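Local coordinates for intimin (Escherichia coli, PDB 1F00), which is an outer-membrane adhesin of enteropathogenic E. coli whose C-terminal fragment binds the translocated intimin receptor, Tir, on the host cell, at residues A144-D149 and V155-K160; V63-T66 and K72-V75. All coordinates share one frame; numbering follows the deposited sequence.

Interaction 1: residues A144-D149 and V155-K160; sequences AIASVD and VTLKEK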
loop_
_atom_site.group_PDB
_atom_site.type_symbol
_atom_site.label_atom_id
_atom_site.label_comp_id
_atom_site.label_asym_id
_atom_site.label_seq_id
_atom_site.Cartn_x
_atom_site.Cartn_y
_atom_site.Cartn_z
ATOM N N ALA A 144 10.777 -7.787 -7.637
ATOM C CA ALA A 144 12.090 -8.347 -7.319
ATOM C C ALA A 144 12.590 -7.734 -6.016
ATOM O O ALA A 144 13.298 -8.376 -5.241
ATOM C CB ALA A 144 13.084 -8.053 -8.448
ATOM N N ILE A 145 12.216 -6.482 -5.791
ATOM C CA ILE A 145 12.605 -5.765 -4.582
ATOM C C ILE A 145 11.636 -6.138 -3.474
ATOM O O ILE A 145 12.039 -6.551 -2.392
ATOM C CB ILE A 145 12.549 -4.239 -4.810
ATOM C CG1 ILE A 145 13.575 -3.839 -5.876
ATOM C CG2 ILE A 145 12.777 -3.499 -3.499
ATOM C CD1 ILE A 145 14.998 -4.235 -5.548
ATOM N N ALA A 146 10.349 -5.995 -3.765
ATOM C CA ALA A 146 9.310 -6.323 -2.806
ATOM C C ALA A 146 8.049 -6.701 -3.566
ATOM O O ALA A 146 7.683 -6.038 -4.540
ATOM C CB ALA A 146 9.039 -5.123 -1.893
ATOM N N SER A 147 7.398 -7.775 -3.133
ATOM C CA SER A 147 6.171 -8.220 -3.781
ATOM C C SER A 147 5.000 -7.935 -2.852
ATOM O O SER A 147 5.189 -7.737 -1.649
ATOM C CB SER A 147 6.240 -9.722 -4.105
ATOM O OG SER A 147 6.371 -10.512 -2.933
ATOM N N VAL A 148 3.794 -7.891 -3.408
ATOM C CA VAL A 148 2.612 -7.628 -2.601
ATOM C C VAL A 148 1.440 -8.505 -3.021
ATOM O O VAL A 148 1.214 -8.724 -4.212
ATOM C CB VAL A 148 2.182 -6.147 -2.703
ATOM C CG1 VAL A 148 1.738 -5.820 -4.131
ATOM C CG2 VAL A 148 1.057 -5.864 -1.712
ATOM N N ASP A 149 0.710 -9.021 -2.036
ATOM C CA ASP A 149 -0.461 -9.849 -2.310
ATOM C C ASP A 149 -1.517 -8.906 -2.878
ATOM O O ASP A 149 -1.974 -7.984 -2.196
ATOM C CB ASP A 149 -0.957 -10.505 -1.018
ATOM C CG ASP A 149 -2.159 -11.407 -1.243
ATOM O OD1 ASP A 149 -3.246 -10.884 -1.561
ATOM O OD2 ASP A 149 -2.014 -12.640 -1.105
ATOM N N VAL A 155 2.889 -7.070 2.084
ATOM C CA VAL A 155 4.125 -6.961 1.320
ATOM C C VAL A 155 5.230 -7.861 1.859
ATOM O O VAL A 155 5.377 -8.022 3.065
ATOM C CB VAL A 155 4.653 -5.509 1.334
ATOM C CG1 VAL A 155 6.014 -5.441 0.617
ATOM C CG2 VAL A 155 3.642 -4.579 0.664
ATOM N N THR A 156 6.000 -8.448 0.949
ATOM C CA THR A 156 7.123 -9.289 1.329
ATOM C C THR A 156 8.381 -8.621 0.782
ATOM O O THR A 156 8.505 -8.412 -0.419
ATOM C CB THR A 156 7.004 -10.708 0.740
ATOM O OG1 THR A 156 5.814 -11.334 1.239
ATOM C CG2 THR A 156 8.213 -11.548 1.125
ATOM N N LEU A 157 9.299 -8.268 1.674
ATOM C CA LEU A 157 10.548 -7.621 1.278
ATOM C C LEU A 157 11.535 -8.678 0.785
ATOM O O LEU A 157 11.785 -9.666 1.473
ATOM C CB LEU A 157 11.120 -6.856 2.471
ATOM C CG LEU A 157 10.150 -5.803 3.024
ATOM C CD1 LEU A 157 10.745 -5.157 4.253
ATOM C CD2 LEU A 157 9.858 -4.748 1.954
ATOM N N LYS A 158 12.111 -8.464 -0.394
ATOM C CA LYS A 158 13.017 -9.454 -0.968
ATOM C C LYS A 158 14.471 -9.041 -1.199
ATOM O O LYS A 158 15.389 -9.765 -0.808
ATOM C CB LYS A 158 12.414 -9.963 -2.273
ATOM C CG LYS A 158 10.977 -10.422 -2.097
ATOM C CD LYS A 158 10.221 -10.476 -3.405
ATOM C CE LYS A 158 10.489 -11.738 -4.184
ATOM N NZ LYS A 158 9.619 -11.783 -5.407
ATOM N N GLU A 159 14.691 -7.893 -1.836
ATOM C CA GLU A 159 16.057 -7.445 -2.110
ATOM C C GLU A 159 16.237 -5.951 -1.859
ATOM O O GLU A 159 15.283 -5.173 -1.931
ATOM C CB GLU A 159 16.429 -7.753 -3.564
ATOM C CG GLU A 159 16.353 -9.230 -3.967
ATOM C CD GLU A 159 17.457 -10.083 -3.354
ATOM O OE1 GLU A 159 18.457 -9.522 -2.855
ATOM O OE2 GLU A 159 17.330 -11.326 -3.388
ATOM N N LYS A 160 17.473 -5.552 -1.584
ATOM C CA LYS A 160 17.772 -4.154 -1.332
ATOM C C LYS A 160 17.501 -3.301 -2.566
ATOM O O LYS A 160 18.020 -3.559 -3.650
ATOM C CB LYS A 160 19.226 -3.994 -0.897
ATOM C CG LYS A 160 19.560 -4.731 0.388
ATOM C CD LYS A 160 21.016 -4.524 0.795
ATOM C CE LYS A 160 21.311 -3.074 1.134
ATOM N NZ LYS A 160 22.740 -2.892 1.524
#

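Interaction 2: residues V63-T66 and K72-V75; sequences VTLT and KSLV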
loop_
_atom_site.group_PDB
_atom_site.type_symbol
_atom_site.label_atom_id
_atom_site.label_comp_id
_atom_site.label_asym_id
_atom_site.label_seq_id
_atom_site.Cartn_x
_atom_site.Cartn_y
_atom_site.Cartn_z
ATOM N N VAL A 63 -24.076 21.926 -16.050
ATOM C CA VAL A 63 -23.680 22.325 -14.699
ATOM C C VAL A 63 -22.776 21.238 -14.116
ATOM O O VAL A 63 -22.798 20.098 -14.580
ATOM C CB VAL A 63 -24.898 22.504 -13.772
ATOM C CG1 VAL A 63 -25.794 23.617 -14.294
ATOM C CG2 VAL A 63 -25.668 21.194 -13.669
ATOM N N THR A 64 -21.979 21.591 -13.110
ATOM C CA THR A 64 -21.076 20.628 -12.486
ATOM C C THR A 64 -21.393 20.425 -11.010
ATOM O O THR A 64 -21.931 21.315 -10.349
ATOM C CB THR A 64 -19.605 21.072 -12.615
ATOM O OG1 THR A 64 -19.443 22.368 -12.032
ATOM C CG2 THR A 64 -19.190 21.118 -14.075
ATOM N N LEU A 65 -21.046 19.246 -10.500
ATOM C CA LEU A 65 -21.299 18.890 -9.106
ATOM C C LEU A 65 -20.015 18.402 -8.431
ATOM O O LEU A 65 -19.255 17.630 -9.014
ATOM C CB LEU A 65 -22.350 17.771 -9.042
ATOM C CG LEU A 65 -23.064 17.365 -7.743
ATOM C CD1 LEU A 65 -23.695 15.997 -7.949
ATOM C CD2 LEU A 65 -22.112 17.294 -6.572
ATOM N N THR A 66 -19.788 18.855 -7.202
ATOM C CA THR A 66 -18.626 18.443 -6.417
ATOM C C THR A 66 -19.138 18.129 -5.015
ATOM O O THR A 66 -20.282 18.452 -4.688
ATOM C CB THR A 66 -17.574 19.561 -6.318
ATOM O OG1 THR A 66 -18.134 20.683 -5.628
ATOM C CG2 THR A 66 -17.134 19.999 -7.705
ATOM N N LYS A 72 -24.058 8.759 -2.086
ATOM C CA LYS A 72 -24.777 8.796 -3.351
ATOM C C LYS A 72 -25.375 10.188 -3.512
ATOM O O LYS A 72 -25.855 10.783 -2.545
ATOM C CB LYS A 72 -25.907 7.760 -3.381
ATOM C CG LYS A 72 -25.455 6.310 -3.330
ATOM C CD LYS A 72 -26.599 5.384 -3.727
ATOM C CE LYS A 72 -26.207 3.920 -3.620
ATOM N NZ LYS A 72 -25.994 3.510 -2.204
ATOM N N SER A 73 -25.341 10.705 -4.733
ATOM C CA SER A 73 -25.885 12.025 -5.016
ATOM C C SER A 73 -26.889 11.944 -6.159
ATOM O O SER A 73 -26.636 11.303 -7.183
ATOM C CB SER A 73 -24.759 12.993 -5.384
ATOM O OG SER A 73 -25.259 14.305 -5.574
ATOM N N LEU A 74 -28.034 12.592 -5.977
ATOM C CA LEU A 74 -29.074 12.597 -6.994
ATOM C C LEU A 74 -29.414 14.006 -7.448
ATOM O O LEU A 74 -29.979 14.800 -6.692
ATOM C CB LEU A 74 -30.333 11.906 -6.472
ATOM C CG LEU A 74 -31.543 11.961 -7.410
ATOM C CD1 LEU A 74 -31.146 11.569 -8.833
ATOM C CD2 LEU A 74 -32.622 11.034 -6.867
ATOM N N VAL A 75 -29.053 14.311 -8.688
ATOM C CA VAL A 75 -29.317 15.617 -9.271
ATOM C C VAL A 75 -30.627 15.592 -10.057
ATOM O O VAL A 75 -30.949 14.605 -10.726
ATOM C CB VAL A 75 -28.176 16.039 -10.216
ATOM C CG1 VAL A 75 -28.553 17.305 -10.965
ATOM C CG2 VAL A 75 -26.899 16.267 -9.413
#

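Interaction 1: residues A144-D149 and V155-K160
Ser147 and Thr156 face each other as the antiparallel hydrogen-bonded pair of a beta hairpin: Ser147 N donates to Thr156 O, and Thr156 N returns a nearly straight bond to Ser147 O (2.8 Å, 166° at the hydrogen). Beyond the last pair the pattern changes, because Ile145 O takes two donors, Lys158 N at 2.8 Å and Glu159 N at 3.0 Å. Two successive N-H groups sharing one carbonyl oxygen form a classic beta bulge at Lys158 and Glu159, opposite Ile145.

Lys158 runs along the face that carries Ser147 and Thr156. Its CB rests against two carbonyl oxygens, Ile145 O and Ala144 O, the latter at 3.5 Å. CG has moved off to 4.0 Å from Ile145 O, and CD lies over the first strand, 3.9 Å from both Ser147 N and Ser147 OG. The bend of Lys158 at chi3 (82°) then folds the tip back beside Ser147 CB, where NZ is hydrogen-bonded to Pro143 O, just ahead of the hairpin's first segment.

The other face is apolar. Ala146 CB touches both Val155 CG1 (3.9 Å) and Leu157 CD2, which lie to the same side of it, while Val148 CG2 meets Val155 CG2 at 3.7 Å. Val155 has CG1 anti to the backbone N (chi1 176°), which aims CG1 at Ala146 and CG2 at Val148.

Strand 154-157 is hydrogen-bonded on its other side to strand 124-130 through Val155 and Val125, and Val155 also packs on Ile165 of strand 163-169. Past the hairpin, Glu159 and Lys160 touch Leu185 of strand 184-190, which belongs to the lectin-like domain.

Interaction 2: residues V63-T66 and K72-V75
The two facing sheets of an immunoglobulin-like beta sandwich meet here, with Leu65 of strand 60-66 reaching across the core to Ser73 and Val75 of strand 71-79. The backbones stay well apart, the nearest CA atoms, those of Leu65 and Val75, being 8.7 Å from each other, and side chains alone make the contact. A single methyl does the touching: Leu65 CD1 lies 3.5 Å from Val75 CG2 and 3.3 Å from Ser73 OG. With CG anti to the backbone N (chi1 -167°), Leu65 extends its CD1 methyl toward the opposite sheet, where it passes alongside Val75, the two side chains pointing opposite ways. Ser73 and Val75, two residues apart on their strand, thus present a hydroxyl and a methyl to the same carbon. The buried hydroxyl is satisfied elsewhere, since Ser73 OG is hydrogen-bonded to Leu45 O, which leaves its approach to CD1 as plain packing. Thr43 touches all three side chains, and Phe93 of strand 91-94 adds an aromatic group against Leu65 and Ser73. Tyr23 of strand 21-29 lies against Leu65 and Val75. Inward-pointing side chains meeting between two sheets in this way are the core packing of a beta sandwich, as expected of a bacterial Ig-like domain.

How the interactions relate
Interaction 2 precedes interaction 1 along the chain; their centres are 42 Å apart and their nearest atoms about 27 Å, too far for any direct contact. They belong to successive Ig-like units, a group 1 and a group 2 bacterial Ig-like domain, and share no sheet. Interaction 2 joins opposite sheets through the core of its domain, whereas interaction 1 joins neighbouring strands within one sheet, at the end next to the lectin-like domain. Together they illustrate how intimin is built as an elongated row of beta domains, an arrangement that probably holds the C-terminal lectin-like domain away from the bacterial surface for receptor binding.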